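Local atomic coordinates of probable acetolactate synthase isozyme III (Small subunit) (Nitrosomonas europaea ATCC 19718, PDB entry 2PC6), a protein that is probably the small, ACT-domain-containing subunit of an acetolactate synthase isozyme, the non-catalytic partner that in this family regulates the large subunit. Residues E101-L106 / Q138-N143. Residues are numbered along the deposited sequence; the frame is centred on the assembly and turned at random.
Sequences EEMKRL and QAVDCN
Leu-106 and Val-140 bring the two backbones closest, their CA atoms 7.9 Å apart, where helix 98-109 faces the end of helix 130-139; Val-140, with phi/psi of -76/146°, is the first residue after that helix to leave helical angles. Both helices belong to the C-terminal half of the chain, which has the ferredoxin-like layout of an ACT-clan domain: a four-stranded antiparallel sheet of order 2-3-1-4, with two helices joined in the beta-alpha-beta-beta-alpha-beta sequence. The contact therefore pairs the two helices of one such unit at the point where the second gives way to the loop before strand 145-157. It is small, 152 Å² summed over both sides, and entirely apolar in its side-chain pairings.

Leu-106 makes the largest share by forking over two successive residues. Its CD2 lies 4.0 Å from CB of Ala-139, while its CD1 packs 3.9 Å from CG2 of Val-140, the two side chains meeting at a slant. CD1 also lies 4.0 Å from the carbonyl O of Ala-139, a van der Waals approach to the last helical residue. Val-140 divides its two methyls between partners: with CG1 anti to the backbone N (chi1 -171°), CG1 is offered to selenomethionine Met-103 and CG2 to Leu-106. The Met-103 chain, bent at chi2 and chi3, swings its selenium toward the loop, and its side chain crosses that of Val-140 at about a right angle; Ala-95 and Leu-144 also touch Met-103.

Beside this mostly buried patch, at whose exposed margin Ala-139 lies, Arg-105 and Glu-102 form a salt bridge within helix 98-109: NH2 of Arg-105 reaches OE1 of Glu-102 at 2.6 Å, near the guanidinium plane and on the anti lone pair of that oxygen. On the apolar side, SE of Met-103 stands 4.1 Å from CG1 of Val-140.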
loop_
_atom_site.group_PDB
_atom_site.type_symbol
_atom_site.label_atom_id
_atom_site.label_comp_id
_atom_site.label_asym_id
_atom_site.label_seq_id
_atom_site.Cartn_x
_atom_site.Cartn_y
_atom_site.Cartn_z
ATOM N N GLU A 101 26.363 -2.361 12.299
ATOM C CA GLU A 101 26.451 -0.975 12.690
ATOM C C GLU A 101 25.975 -0.100 11.510
ATOM O O GLU A 101 25.203 0.855 11.712
ATOM C CB GLU A 101 27.879 -0.605 13.131
ATOM C CG GLU A 101 28.137 -0.453 14.663
ATOM C CD GLU A 101 28.878 -1.681 15.333
ATOM O OE1 GLU A 101 29.048 -2.731 14.622
ATOM O OE2 GLU A 101 29.250 -1.592 16.567
ATOM N N GLU A 102 26.416 -0.445 10.295
ATOM C CA GLU A 102 26.097 0.320 9.108
ATOM C C GLU A 102 24.589 0.405 8.853
ATOM O O GLU A 102 24.058 1.499 8.633
ATOM C CB GLU A 102 26.831 -0.246 7.880
ATOM C CG GLU A 102 26.475 0.474 6.514
ATOM C CD GLU A 102 26.889 1.970 6.445
ATOM O OE1 GLU A 102 27.732 2.414 7.251
ATOM O OE2 GLU A 102 26.400 2.702 5.564
HETATM N N MSE A 103 23.914 -0.752 8.894
HETATM C CA MSE A 103 22.462 -0.865 8.716
HETATM C C MSE A 103 21.736 -0.130 9.795
HETATM O O MSE A 103 20.721 0.496 9.520
HETATM C CB MSE A 103 21.988 -2.318 8.716
HETATM C CG MSE A 103 22.411 -3.133 7.529
HETATM SE SE MSE A 103 21.807 -2.397 5.813
HETATM C CE MSE A 103 23.310 -1.191 5.387
ATOM N N LYS A 104 22.231 -0.194 11.033
ATOM C CA LYS A 104 21.615 0.595 12.090
ATOM C C LYS A 104 21.796 2.113 11.811
ATOM O O LYS A 104 20.839 2.900 11.936
ATOM C CB LYS A 104 22.153 0.185 13.454
ATOM C CG LYS A 104 21.581 0.993 14.647
ATOM C CD LYS A 104 20.012 0.843 14.803
ATOM C CE LYS A 104 19.559 1.243 16.237
ATOM N NZ LYS A 104 19.196 2.706 16.402
ATOM N N ARG A 105 22.996 2.530 11.407
ATOM C CA ARG A 105 23.171 3.967 11.033
ATOM C C ARG A 105 22.218 4.433 9.938
ATOM O O ARG A 105 21.650 5.520 10.085
ATOM C CB ARG A 105 24.583 4.329 10.622
ATOM C CG ARG A 105 25.510 4.403 11.761
ATOM C CD ARG A 105 26.849 4.922 11.293
ATOM N NE ARG A 105 27.475 4.054 10.295
ATOM C CZ ARG A 105 28.325 3.073 10.595
ATOM N NH1 ARG A 105 28.633 2.820 11.860
ATOM N NH2 ARG A 105 28.851 2.332 9.619
ATOM N N LEU A 106 22.026 3.608 8.887
ATOM C CA LEU A 106 21.115 3.947 7.776
ATOM C C LEU A 106 19.690 3.995 8.229
ATOM O O LEU A 106 18.938 4.938 7.878
ATOM C CB LEU A 106 21.237 3.002 6.583
ATOM C CG LEU A 106 22.408 3.208 5.632
ATOM C CD1 LEU A 106 22.502 2.072 4.529
ATOM C CD2 LEU A 106 22.358 4.597 4.969
ATOM N N GLN A 138 19.046 3.444 -2.811
ATOM C CA GLN A 138 20.327 3.803 -3.454
ATOM C C GLN A 138 21.462 3.640 -2.437
ATOM O O GLN A 138 22.527 3.096 -2.754
ATOM C CB GLN A 138 20.323 5.215 -4.028
ATOM C CG GLN A 138 20.324 5.304 -5.592
ATOM N N ALA A 139 21.187 4.042 -1.193
ATOM C CA ALA A 139 22.207 4.065 -0.160
ATOM C C ALA A 139 22.553 2.678 0.348
ATOM O O ALA A 139 23.670 2.460 0.683
ATOM C CB ALA A 139 21.811 4.979 0.976
ATOM N N VAL A 140 21.625 1.737 0.387
ATOM C CA VAL A 140 21.972 0.387 0.830
ATOM C C VAL A 140 22.737 -0.396 -0.238
ATOM O O VAL A 140 22.489 -0.216 -1.441
ATOM C CB VAL A 140 20.721 -0.398 1.176
ATOM C CG1 VAL A 140 21.111 -1.702 1.836
ATOM C CG2 VAL A 140 19.883 0.382 2.171
ATOM N N ASP A 141 23.663 -1.262 0.165
ATOM C CA ASP A 141 24.299 -2.141 -0.826
ATOM C C ASP A 141 23.235 -3.164 -1.206
ATOM O O ASP A 141 22.644 -3.797 -0.309
ATOM C CB ASP A 141 25.545 -2.879 -0.276
ATOM C CG ASP A 141 26.779 -1.954 0.001
ATOM O OD1 ASP A 141 27.048 -0.935 -0.709
ATOM O OD2 ASP A 141 27.517 -2.298 0.956
ATOM N N CYS A 142 23.014 -3.333 -2.512
ATOM C CA CYS A 142 22.006 -4.263 -3.036
ATOM C C CYS A 142 22.197 -5.698 -2.550
ATOM O O CYS A 142 21.222 -6.341 -2.166
ATOM C CB CYS A 142 21.909 -4.208 -4.578
ATOM S SG CYS A 142 23.392 -4.703 -5.514
ATOM N N ASN A 143 23.443 -6.176 -2.523
ATOM C CA ASN A 143 23.759 -7.556 -2.085
ATOM C C ASN A 143 23.262 -7.855 -0.651
ATOM O O ASN A 143 22.952 -8.998 -0.310
ATOM C CB ASN A 143 25.262 -7.859 -2.244
ATOM C CG ASN A 143 26.127 -6.907 -1.429
ATOM O OD1 ASN A 143 25.899 -5.692 -1.437
ATOM N ND2 ASN A 143 27.096 -7.444 -0.694
#